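Long-range contacts in cycloalternan-forming enzyme (Listeria monocytogenes serovar 1/2a, PDB 5F7U), which belongs to glycoside hydrolase family 31 and has a TIM-barrel domain whose pocket holds bound alpha-D-glucopyranose, with a magnesium ion bound at a separate site: residues F365-S370 / M658-E663; A371-R376 / S665-S670; G396-Q401 / N452-Q457. The protein carries 1 engineered substitution. All coordinates share one frame; numbering follows the deposited sequence.

Contact 1 of 3, residues F365-S370 / M658-E663. With GLC (alpha-D-glucopyranose), chain F; GLC (alpha-D-glucopyranose), chain B.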
loop_
_atom_site.group_PDB
_atom_site.type_symbol
_atom_site.label_atom_id
_atom_site.label_comp_id
_atom_site.label_asym_id
_atom_site.label_seq_id
_atom_site.Cartn_x
_atom_site.Cartn_y
_atom_site.Cartn_z
ATOM N N PHE A 365 9.225 10.817 -5.217
ATOM C CA PHE A 365 9.023 10.834 -3.752
ATOM C C PHE A 365 8.909 12.216 -3.115
ATOM O O PHE A 365 8.812 12.331 -1.886
ATOM C CB PHE A 365 10.081 9.939 -3.099
ATOM C CG PHE A 365 9.950 8.525 -3.557
ATOM C CD1 PHE A 365 8.989 7.690 -2.981
ATOM C CD2 PHE A 365 10.693 8.064 -4.649
ATOM C CE1 PHE A 365 8.785 6.396 -3.463
ATOM C CE2 PHE A 365 10.501 6.778 -5.137
ATOM C CZ PHE A 365 9.551 5.936 -4.539
ATOM N N GLY A 366 8.916 13.261 -3.947
ATOM C CA GLY A 366 8.581 14.604 -3.478
ATOM C C GLY A 366 7.094 14.887 -3.675
ATOM O O GLY A 366 6.314 13.987 -4.061
ATOM N N LEU A 367 6.682 16.133 -3.453
ATOM C CA LEU A 367 5.258 16.440 -3.570
ATOM C C LEU A 367 4.817 16.484 -5.041
ATOM O O LEU A 367 5.491 17.109 -5.865
ATOM C CB LEU A 367 4.932 17.788 -2.922
ATOM C CG LEU A 367 3.510 18.362 -3.088
ATOM C CD1 LEU A 367 2.480 17.456 -2.406
ATOM C CD2 LEU A 367 3.485 19.778 -2.502
ATOM N N TRP A 368 3.681 15.837 -5.323
ATOM C CA TRP A 368 3.006 15.946 -6.612
ATOM C C TRP A 368 1.858 16.930 -6.539
ATOM O O TRP A 368 1.024 16.818 -5.647
ATOM C CB TRP A 368 2.408 14.611 -7.029
ATOM C CG TRP A 368 3.384 13.536 -7.344
ATOM C CD1 TRP A 368 4.241 12.920 -6.475
ATOM C CD2 TRP A 368 3.558 12.901 -8.615
ATOM N NE1 TRP A 368 4.962 11.934 -7.147
ATOM C CE2 TRP A 368 4.567 11.918 -8.460
ATOM C CE3 TRP A 368 2.978 13.087 -9.881
ATOM C CZ2 TRP A 368 4.996 11.101 -9.514
ATOM C CZ3 TRP A 368 3.430 12.264 -10.956
ATOM C CH2 TRP A 368 4.420 11.282 -10.746
ATOM N N MET A 369 1.811 17.872 -7.491
ATOM C CA MET A 369 0.695 18.846 -7.597
ATOM C C MET A 369 -0.210 18.495 -8.757
ATOM O O MET A 369 0.259 18.228 -9.861
ATOM C CB MET A 369 1.242 20.255 -7.843
ATOM C CG MET A 369 2.351 20.626 -6.870
ATOM S SD MET A 369 2.574 22.411 -6.715
ATOM C CE MET A 369 2.834 22.876 -8.430
ATOM N N SER A 370 -1.515 18.548 -8.525
ATOM C CA SER A 370 -2.478 18.138 -9.549
ATOM C C SER A 370 -3.784 18.881 -9.294
ATOM O O SER A 370 -4.093 19.179 -8.144
ATOM C CB SER A 370 -2.700 16.623 -9.476
ATOM O OG SER A 370 -3.693 16.191 -10.406
ATOM N N MET A 658 3.312 11.471 -1.839
ATOM C CA MET A 658 2.557 12.640 -1.367
ATOM C C MET A 658 2.016 13.402 -2.576
ATOM O O MET A 658 2.789 13.793 -3.461
ATOM C CB MET A 658 3.472 13.559 -0.542
ATOM C CG MET A 658 2.731 14.693 0.154
ATOM S SD MET A 658 3.886 15.842 0.919
ATOM C CE MET A 658 2.678 16.837 1.792
ATOM N N GLN A 659 0.686 13.595 -2.629
ATOM C CA GLN A 659 0.047 14.161 -3.839
ATOM C C GLN A 659 -1.277 14.832 -3.473
ATOM O O GLN A 659 -2.102 14.212 -2.791
ATOM C CB GLN A 659 -0.232 13.032 -4.863
ATOM C CG GLN A 659 -0.856 13.459 -6.209
ATOM C CD GLN A 659 -2.305 13.032 -6.427
ATOM O OE1 GLN A 659 -2.808 13.130 -7.555
ATOM N NE2 GLN A 659 -2.991 12.562 -5.377
ATOM N N PHE A 660 -1.474 16.078 -3.906
ATOM C CA PHE A 660 -2.821 16.709 -3.826
ATOM C C PHE A 660 -3.471 16.735 -5.189
ATOM O O PHE A 660 -2.778 16.758 -6.222
ATOM C CB PHE A 660 -2.830 18.107 -3.120
ATOM C CG PHE A 660 -2.118 19.216 -3.877
ATOM C CD1 PHE A 660 -2.724 19.846 -4.983
ATOM C CD2 PHE A 660 -0.855 19.681 -3.450
ATOM C CE1 PHE A 660 -2.078 20.885 -5.659
ATOM C CE2 PHE A 660 -0.197 20.715 -4.132
ATOM C CZ PHE A 660 -0.819 21.329 -5.231
ATOM N N HIS A 661 -4.803 16.744 -5.194
ATOM C CA HIS A 661 -5.567 16.602 -6.435
ATOM C C HIS A 661 -7.001 17.079 -6.195
ATOM O O HIS A 661 -7.476 17.137 -5.034
ATOM C CB HIS A 661 -5.529 15.119 -6.902
ATOM C CG HIS A 661 -6.251 14.862 -8.189
ATOM N ND1 HIS A 661 -6.071 15.637 -9.318
ATOM C CD2 HIS A 661 -7.181 13.927 -8.515
ATOM C CE1 HIS A 661 -6.857 15.187 -10.288
ATOM N NE2 HIS A 661 -7.534 14.144 -9.831
ATOM N N SER A 662 -7.680 17.451 -7.282
ATOM C CA SER A 662 -9.069 17.865 -7.195
ATOM C C SER A 662 -9.840 17.454 -8.439
ATOM O O SER A 662 -9.307 17.468 -9.545
ATOM C CB SER A 662 -9.202 19.376 -6.946
ATOM O OG SER A 662 -8.479 20.108 -7.930
ATOM N N GLU A 663 -11.117 17.149 -8.238
ATOM C CA GLU A 663 -11.979 16.625 -9.295
ATOM C C GLU A 663 -12.525 17.644 -10.311
ATOM O O GLU A 663 -12.581 17.370 -11.522
ATOM C CB GLU A 663 -13.167 15.937 -8.630
ATOM C CG GLU A 663 -14.106 15.297 -9.636
ATOM C CD GLU A 663 -15.353 14.739 -9.000
ATOM O OE1 GLU A 663 -16.121 15.510 -8.359
ATOM O OE2 GLU A 663 -15.557 13.523 -9.161
HETATM C C1 GLC F . -10.924 9.666 -12.819
HETATM C C2 GLC F . -9.759 9.754 -11.809
HETATM C C3 GLC F . -9.567 11.170 -11.230
HETATM C C4 GLC F . -9.461 12.202 -12.365
HETATM C C5 GLC F . -10.537 11.973 -13.436
HETATM C C6 GLC F . -10.377 12.864 -14.658
HETATM O O2 GLC F . -9.874 8.723 -10.823
HETATM O O3 GLC F . -8.379 11.250 -10.422
HETATM O O4 GLC F . -9.590 13.533 -11.833
HETATM O O5 GLC F . -10.638 10.604 -13.877
HETATM O O6 GLC F . -11.558 12.657 -15.458
HETATM C C1 GLC B . -16.319 9.073 -12.991
HETATM C C2 GLC B . -15.290 8.051 -13.491
HETATM C C3 GLC B . -13.949 8.192 -12.756
HETATM C C4 GLC B . -13.384 9.609 -12.918
HETATM C C5 GLC B . -14.469 10.596 -12.426
HETATM C C6 GLC B . -14.096 12.059 -12.615
HETATM O O1 GLC B . -16.756 8.731 -11.668
HETATM O O2 GLC B . -15.806 6.734 -13.292
HETATM O O3 GLC B . -13.042 7.202 -13.237
HETATM O O4 GLC B . -12.189 9.806 -12.127
HETATM O O5 GLC B . -15.778 10.408 -13.008
HETATM O O6 GLC B . -13.781 12.509 -11.300
HETATM O O HOH W 1 5.854 11.452 -3.278
HETATM O O HOH W 2 -6.066 20.137 -6.579
HETATM O O HOH W 3 -3.030 13.457 -10.174
#

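Contact 2 of 3, residues A371-R376 / S665-S670. With MG (magnesium ion), chain J; GLC (alpha-D-glucopyranose), chain C.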
loop_
_atom_site.group_PDB
_atom_site.type_symbol
_atom_site.label_atom_id
_atom_site.label_comp_id
_atom_site.label_asym_id
_atom_site.label_seq_id
_atom_site.Cartn_x
_atom_site.Cartn_y
_atom_site.Cartn_z
ATOM N N ALA A 371 -4.541 19.148 -10.359
ATOM C CA ALA A 371 -5.914 19.686 -10.267
ATOM C C ALA A 371 -6.560 19.529 -11.617
ATOM O O ALA A 371 -6.021 20.008 -12.629
ATOM C CB ALA A 371 -5.926 21.160 -9.847
ATOM N N ASN A 372 -7.726 18.884 -11.648
ATOM C CA ASN A 372 -8.400 18.702 -12.925
ATOM C C ASN A 372 -8.709 20.038 -13.605
ATOM O O ASN A 372 -8.745 20.103 -14.839
ATOM C CB ASN A 372 -9.676 17.870 -12.771
ATOM C CG ASN A 372 -10.254 17.460 -14.105
ATOM O OD1 ASN A 372 -11.222 18.079 -14.591
ATOM N ND2 ASN A 372 -9.656 16.444 -14.729
ATOM N N GLU A 373 -8.924 21.091 -12.814
ATOM C CA GLU A 373 -9.245 22.419 -13.367
ATOM C C GLU A 373 -8.128 23.120 -14.166
ATOM O O GLU A 373 -8.401 24.102 -14.874
ATOM C CB GLU A 373 -9.787 23.353 -12.281
ATOM C CG GLU A 373 -8.764 23.786 -11.238
ATOM C CD GLU A 373 -9.423 24.463 -10.045
ATOM O OE1 GLU A 373 -10.119 23.776 -9.252
ATOM O OE2 GLU A 373 -9.229 25.700 -9.892
ATOM N N TRP A 374 -6.890 22.641 -14.022
ATOM C CA TRP A 374 -5.770 23.195 -14.783
ATOM C C TRP A 374 -5.906 22.747 -16.231
ATOM O O TRP A 374 -5.736 21.556 -16.551
ATOM C CB TRP A 374 -4.441 22.728 -14.191
ATOM C CG TRP A 374 -4.200 23.222 -12.796
ATOM C CD1 TRP A 374 -4.837 24.266 -12.149
ATOM C CD2 TRP A 374 -3.238 22.707 -11.878
ATOM N NE1 TRP A 374 -4.323 24.406 -10.870
ATOM C CE2 TRP A 374 -3.333 23.479 -10.690
ATOM C CE3 TRP A 374 -2.300 21.658 -11.938
ATOM C CZ2 TRP A 374 -2.544 23.216 -9.558
ATOM C CZ3 TRP A 374 -1.495 21.415 -10.806
ATOM C CH2 TRP A 374 -1.630 22.190 -9.648
ATOM N N ASP A 375 -6.261 23.687 -17.102
ATOM C CA ASP A 375 -6.615 23.323 -18.473
ATOM C C ASP A 375 -6.041 24.249 -19.523
ATOM O O ASP A 375 -6.488 24.231 -20.675
ATOM C CB ASP A 375 -8.151 23.238 -18.638
ATOM C CG ASP A 375 -8.830 24.615 -18.609
ATOM O OD1 ASP A 375 -8.375 25.522 -17.866
ATOM O OD2 ASP A 375 -9.851 24.776 -19.320
ATOM N N ARG A 376 -5.069 25.065 -19.131
ATOM C CA ARG A 376 -4.441 26.002 -20.061
ATOM C C ARG A 376 -3.081 26.413 -19.534
ATOM O O ARG A 376 -2.784 26.231 -18.354
ATOM C CB ARG A 376 -5.337 27.234 -20.292
ATOM C CG ARG A 376 -5.685 28.018 -19.024
ATOM C CD ARG A 376 -6.913 28.900 -19.276
ATOM N NE ARG A 376 -8.144 28.108 -19.183
ATOM C CZ ARG A 376 -9.309 28.419 -19.752
ATOM N NH1 ARG A 376 -9.441 29.508 -20.509
ATOM N NH2 ARG A 376 -10.354 27.617 -19.586
ATOM N N SER A 665 -13.781 20.364 -12.974
ATOM C CA SER A 665 -13.100 20.783 -14.206
ATOM C C SER A 665 -13.060 22.293 -14.418
ATOM O O SER A 665 -12.130 22.790 -15.048
ATOM C CB SER A 665 -13.716 20.095 -15.426
ATOM O OG SER A 665 -15.084 20.488 -15.560
ATOM N N ASP A 666 -14.075 23.024 -13.934
ATOM C CA ASP A 666 -14.107 24.489 -14.106
ATOM C C ASP A 666 -14.894 25.149 -12.968
ATOM O O ASP A 666 -15.913 25.807 -13.205
ATOM C CB ASP A 666 -14.688 24.847 -15.485
ATOM C CG ASP A 666 -14.557 26.327 -15.827
ATOM O OD1 ASP A 666 -13.651 27.034 -15.306
ATOM O OD2 ASP A 666 -15.376 26.782 -16.647
ATOM N N PRO A 667 -14.440 24.955 -11.722
ATOM C CA PRO A 667 -15.226 25.441 -10.598
ATOM C C PRO A 667 -14.967 26.916 -10.302
ATOM O O PRO A 667 -13.926 27.457 -10.696
ATOM C CB PRO A 667 -14.707 24.585 -9.439
ATOM C CG PRO A 667 -13.268 24.384 -9.766
ATOM C CD PRO A 667 -13.232 24.224 -11.269
ATOM N N SER A 668 -15.908 27.544 -9.600
ATOM C CA SER A 668 -15.713 28.882 -9.093
ATOM C C SER A 668 -16.390 28.895 -7.715
ATOM O O SER A 668 -17.609 28.692 -7.638
ATOM C CB SER A 668 -16.332 29.904 -10.065
ATOM O OG SER A 668 -15.915 31.212 -9.745
ATOM N N PRO A 669 -15.637 29.064 -6.620
ATOM C CA PRO A 669 -14.180 29.267 -6.605
ATOM C C PRO A 669 -13.371 27.995 -6.864
ATOM O O PRO A 669 -13.935 26.891 -6.947
ATOM C CB PRO A 669 -13.921 29.752 -5.173
ATOM C CG PRO A 669 -15.008 29.111 -4.373
ATOM C CD PRO A 669 -16.219 29.113 -5.262
ATOM N N SER A 670 -12.054 28.163 -6.974
ATOM C CA SER A 670 -11.152 27.043 -7.232
ATOM C C SER A 670 -11.342 25.907 -6.235
ATOM O O SER A 670 -11.494 26.149 -5.032
ATOM C CB SER A 670 -9.702 27.502 -7.140
ATOM O OG SER A 670 -8.822 26.415 -7.415
HETATM MG MG MG J . -8.753 26.075 -15.778
HETATM C C1 GLC C . -12.085 13.920 -15.936
HETATM C C2 GLC C . -13.396 13.682 -16.696
HETATM C C3 GLC C . -13.135 13.100 -18.092
HETATM C C4 GLC C . -12.117 13.941 -18.861
HETATM C C5 GLC C . -10.838 14.038 -18.015
HETATM C C6 GLC C . -9.689 14.784 -18.681
HETATM O O2 GLC C . -14.219 12.760 -15.977
HETATM O O3 GLC C . -14.360 13.018 -18.831
HETATM O O4 GLC C . -11.855 13.319 -20.125
HETATM O O5 GLC C . -11.149 14.653 -16.748
HETATM O O6 GLC C . -10.024 16.173 -18.758
HETATM O O HOH W 4 -10.907 25.225 -15.983
HETATM O O HOH W 5 -8.642 26.964 -13.632
HETATM O O HOH W 6 -9.044 28.158 -16.383
#

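Contact 3 of 3, residues G396-Q401 / N452-Q457. With GLC (alpha-D-glucopyranose), chain F; GLC (alpha-D-glucopyranose), chain C.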
loop_
_atom_site.group_PDB
_atom_site.type_symbol
_atom_site.label_atom_id
_atom_site.label_comp_id
_atom_site.label_asym_id
_atom_site.label_seq_id
_atom_site.Cartn_x
_atom_site.Cartn_y
_atom_site.Cartn_z
ATOM N N GLY A 396 6.622 16.896 -8.541
ATOM C CA GLY A 396 5.754 16.258 -9.533
ATOM C C GLY A 396 4.600 17.159 -9.923
ATOM O O GLY A 396 4.120 17.948 -9.119
ATOM N N PHE A 397 4.152 17.034 -11.174
ATOM C CA PHE A 397 3.120 17.910 -11.722
ATOM C C PHE A 397 2.249 17.063 -12.643
ATOM O O PHE A 397 2.762 16.296 -13.471
ATOM C CB PHE A 397 3.756 19.076 -12.497
ATOM C CG PHE A 397 2.808 20.221 -12.766
ATOM C CD1 PHE A 397 1.872 20.160 -13.798
ATOM C CD2 PHE A 397 2.888 21.392 -12.008
ATOM C CE1 PHE A 397 0.991 21.219 -14.027
ATOM C CE2 PHE A 397 2.014 22.462 -12.235
ATOM C CZ PHE A 397 1.067 22.380 -13.248
ATOM N N VAL A 398 0.938 17.162 -12.485
ATOM C CA VAL A 398 0.049 16.337 -13.300
ATOM C C VAL A 398 -0.850 17.253 -14.114
ATOM O O VAL A 398 -1.359 18.236 -13.575
ATOM C CB VAL A 398 -0.849 15.410 -12.435
ATOM C CG1 VAL A 398 -1.744 14.532 -13.327
ATOM C CG2 VAL A 398 -0.010 14.540 -11.486
ATOM N N LEU A 399 -1.032 16.933 -15.400
ATOM C CA LEU A 399 -2.083 17.573 -16.198
ATOM C C LEU A 399 -3.099 16.542 -16.629
ATOM O O LEU A 399 -2.738 15.526 -17.218
ATOM C CB LEU A 399 -1.520 18.280 -17.443
ATOM C CG LEU A 399 -0.879 19.646 -17.209
ATOM C CD1 LEU A 399 -0.387 20.135 -18.559
ATOM C CD2 LEU A 399 -1.906 20.620 -16.638
ATOM N N GLU A 400 -4.368 16.829 -16.354
ATOM C CA GLU A 400 -5.458 15.979 -16.782
ATOM C C GLU A 400 -6.202 16.576 -17.947
ATOM O O GLU A 400 -6.388 15.901 -18.977
ATOM C CB GLU A 400 -6.419 15.701 -15.625
ATOM C CG GLU A 400 -5.763 14.917 -14.503
ATOM C CD GLU A 400 -6.751 14.306 -13.538
ATOM O OE1 GLU A 400 -7.858 14.875 -13.348
ATOM O OE2 GLU A 400 -6.409 13.244 -12.966
ATOM N N GLN A 401 -6.605 17.835 -17.797
ATOM C CA GLN A 401 -7.435 18.510 -18.782
ATOM C C GLN A 401 -6.544 19.197 -19.838
ATOM O O GLN A 401 -6.578 20.422 -20.040
ATOM C CB GLN A 401 -8.383 19.474 -18.065
ATOM C CG GLN A 401 -9.615 19.801 -18.881
ATOM C CD GLN A 401 -10.612 20.721 -18.210
ATOM O OE1 GLN A 401 -11.511 21.199 -18.891
ATOM N NE2 GLN A 401 -10.453 21.010 -16.917
ATOM N N ASN A 452 8.472 17.656 -12.638
ATOM C CA ASN A 452 8.418 16.664 -13.684
ATOM C C ASN A 452 6.951 16.440 -13.946
ATOM O O ASN A 452 6.154 16.370 -13.015
ATOM C CB ASN A 452 9.050 15.368 -13.189
ATOM C CG ASN A 452 10.498 15.537 -12.795
ATOM O OD1 ASN A 452 11.353 15.291 -13.605
ATOM N ND2 ASN A 452 10.775 16.001 -11.563
ATOM N N ILE A 453 6.585 16.333 -15.213
ATOM C CA ILE A 453 5.166 16.411 -15.565
ATOM C C ILE A 453 4.665 15.095 -16.145
ATOM O O ILE A 453 5.339 14.485 -16.970
ATOM C CB ILE A 453 4.899 17.588 -16.549
ATOM C CG1 ILE A 453 3.386 17.820 -16.751
ATOM C CG2 ILE A 453 5.635 17.410 -17.889
ATOM C CD1 ILE A 453 3.068 19.201 -17.324
ATOM N N VAL A 454 3.485 14.666 -15.721
ATOM C CA VAL A 454 2.839 13.496 -16.334
ATOM C C VAL A 454 1.491 13.895 -16.953
ATOM O O VAL A 454 0.851 14.851 -16.488
ATOM C CB VAL A 454 2.684 12.284 -15.351
ATOM C CG1 VAL A 454 4.040 11.902 -14.756
ATOM C CG2 VAL A 454 1.685 12.571 -14.253
ATOM N N LEU A 455 1.095 13.203 -18.022
ATOM C CA LEU A 455 -0.181 13.488 -18.698
ATOM C C LEU A 455 -1.179 12.345 -18.522
ATOM O O LEU A 455 -0.831 11.177 -18.614
ATOM C CB LEU A 455 0.061 13.724 -20.206
ATOM C CG LEU A 455 0.994 14.879 -20.582
ATOM C CD1 LEU A 455 0.996 15.021 -22.107
ATOM C CD2 LEU A 455 0.553 16.189 -19.929
ATOM N N TRP A 456 -2.437 12.709 -18.329
ATOM C CA TRP A 456 -3.533 11.755 -18.093
ATOM C C TRP A 456 -3.842 10.973 -19.370
ATOM O O TRP A 456 -3.858 11.553 -20.482
ATOM C CB TRP A 456 -4.743 12.569 -17.667
ATOM C CG TRP A 456 -5.988 11.866 -17.165
ATOM C CD1 TRP A 456 -6.289 11.557 -15.855
ATOM C CD2 TRP A 456 -7.131 11.471 -17.946
ATOM N NE1 TRP A 456 -7.550 10.989 -15.787
ATOM C CE2 TRP A 456 -8.089 10.931 -17.049
ATOM C CE3 TRP A 456 -7.445 11.527 -19.313
ATOM C CZ2 TRP A 456 -9.333 10.441 -17.481
ATOM C CZ3 TRP A 456 -8.696 11.019 -19.747
ATOM C CH2 TRP A 456 -9.616 10.488 -18.826
ATOM N N GLN A 457 -4.093 9.676 -19.196
ATOM C CA GLN A 457 -4.424 8.761 -20.299
ATOM C C GLN A 457 -5.506 7.758 -19.880
ATOM O O GLN A 457 -5.726 7.534 -18.682
ATOM C CB GLN A 457 -3.178 7.956 -20.714
ATOM C CG GLN A 457 -2.066 8.779 -21.329
ATOM C CD GLN A 457 -2.366 9.147 -22.769
ATOM O OE1 GLN A 457 -2.111 8.362 -23.673
ATOM N NE2 GLN A 457 -2.928 10.324 -22.984
HETATM C C1 GLC F . -10.924 9.666 -12.819
HETATM C C2 GLC F . -9.759 9.754 -11.809
HETATM C C3 GLC F . -9.567 11.170 -11.230
HETATM C C4 GLC F . -9.461 12.202 -12.365
HETATM C C5 GLC F . -10.537 11.973 -13.436
HETATM C C6 GLC F . -10.377 12.864 -14.658
HETATM O O2 GLC F . -9.874 8.723 -10.823
HETATM O O3 GLC F . -8.379 11.250 -10.422
HETATM O O4 GLC F . -9.590 13.533 -11.833
HETATM O O5 GLC F . -10.638 10.604 -13.877
HETATM O O6 GLC F . -11.558 12.657 -15.458
HETATM C C1 GLC C . -12.085 13.920 -15.936
HETATM C C2 GLC C . -13.396 13.682 -16.696
HETATM C C3 GLC C . -13.135 13.100 -18.092
HETATM C C4 GLC C . -12.117 13.941 -18.861
HETATM C C5 GLC C . -10.838 14.038 -18.015
HETATM C C6 GLC C . -9.689 14.784 -18.681
HETATM O O2 GLC C . -14.219 12.760 -15.977
HETATM O O3 GLC C . -14.360 13.018 -18.831
HETATM O O4 GLC C . -11.855 13.319 -20.125
HETATM O O5 GLC C . -11.149 14.653 -16.748
HETATM O O6 GLC C . -10.024 16.173 -18.758
#

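Contact 1 of 3, residues F365-S370 / M658-E663
Phe660 lays one face of its ring over the backbone of Met369, where the (beta/alpha)8 TIM barrel closes on itself: 367-369, the first of its eight strands, runs parallel to 657-660, the last. With chi1 at 68°, CG of Phe660 sits between its backbone N and carbonyl carbon, and the ring is swung back across the neighbouring strand. CA of Met369 is 4.0 Å from the ring centroid, a CH-pi contact, and Trp368 O lies over the same face nearer the rim. The Met369 side chain runs alongside the ring and points the same way, its CB 3.5 Å from Phe660 CZ and its sulfur placed obliquely in a Met-aromatic contact. Leu367 meets the ring at an edge and about at a right angle, CD2 lying against CE2; its other methyl, CD1, rests 3.8 Å from Met658 CG. Helix 687-700 packs onto this side, with Phe691 touching both Leu367 and Met658.

On the other face of the sheet, CB of Trp368 is 3.6 Å from CG of Gln659. The Gln659 amide nitrogen is taken by Asp631 and the carbonyl of Trp630, while OE1 accepts from a water that also bonds to Ser370 OG. The backbones are stitched by Trp368 N to Met658 O (2.9 Å) and Phe660 N to Trp368 O. Beyond the strands, the buried His661 links barrel to pocket: ND1 gives a weak, bent bond to Ser370 OG, and NE2 donates to O4 of the chain F alpha-D-glucopyranose at 2.9 Å.

Contact 2 of 3, residues A371-R376 / S665-S670
Ser665 begins the run 665-670 by setting its CA and CB against the side-chain oxygen of Asn372, OD1 to CB 3.3 Å. Both loops follow the strands where the TIM barrel closes, 371-376 after the first and 665-670 after the last, and a magnesium ion sits beside them. The amide nitrogen of Asn372 donates to Glu400 and to O5 of the chain C alpha-D-glucopyranose. Ser665 O does more: it accepts a CA-H...O contact from Glu373 CA (3.4 Å), a bond from Gln401, and one from a metal-bound water at 2.9 Å. Through that water, which also reaches Asp666 OD1 weakly, the second loop meets the metal's water shell. The first loop binds the ion directly, through Glu373 O at 2.2 Å and Asp375 OD1, with Asp379 and two more waters; Arg376 grips the Asp375 carboxylate side-on through NE and NH2.

At Pro667 the ring crosses the Glu373 side chain at about a right angle, CG 3.2 Å from OE1, an oxygen that also accepts from the backbone N of Glu671. Past the cis peptide before Pro669 comes Ser670, whose OG donates to Glu373 OE2 at 2.6 Å, meeting it 36° out of the carboxylate plane.

Contact 3 of 3, residues G396-Q401 / N452-Q457
Glu400 OE1, on a side chain that leans against Trp456, accepts two hydrogen bonds: one from O4 of the chain F alpha-D-glucopyranose at 2.7 Å, the other from Asn372 ND2. This is the mouth of the TIM barrel, where its parallel second and third strands, 396-399 and 452-457, deliver residues to the glycan pocket. The second carboxylate oxygen, OE2, forms a salt bridge with Lys535 and lies 3.3 Å from Trp456 CD1, the carboxylate and indole planes being 66° apart. Between them, the sugar, the amide and the lysine fix how the carboxylate is turned. Trp456 has CG anti to its backbone N (chi1 -172°), which carries the indole out beneath both sugars: C5 of the chain C alpha-D-glucopyranose stands 3.8 Å above one ring face, toward its rim, and C6 of the chain F sugar comes obliquely to NE1 from the same side.

Behind the pocket the backbones form a regular ladder. Val454 N donates to Phe397 O, Leu399 N to Val454 O at 3.0 Å and nearly straight, and Trp456 N to Leu399 O; the first rung, Phe397 N to Asn452 O, is weak. Val398 and Val454 meet through their CG2 methyls on the face that also carries Asn452. On the other face, helices 377-389 and 439-448 cover the apolar group of Phe397, Leu399 and Ile453. Leu399 CB also touches Leu455 CD2. Ile453 spans two neighbours with one methyl, its CD1 lying 3.8 Å from Phe397 CD1 and 3.8 Å from Leu399 CD1.

Overall arrangement
Contacts 1 and 3 are buried strand pairs of the same barrel, joined through neighbouring strands 367-369 and 396-399 by backbone bonds from Met369 to Gly396 and Val398. Contact 2, whose centre lies about 15 Å from that of contact 1, is only partly buried and has no regular strand; its loops continue the chain from contact 1. Chemistry follows place: contacts 1 and 3 are apolar and backbone-bonded along the strands and turn polar at the pocket end, whereas contact 2 is polar throughout apart from Pro667, with a metal. All three converge on the glycan pocket, His661 and Glu400 sharing the chain F sugar, while Asn372 and Trp456 both reach the chain C sugar.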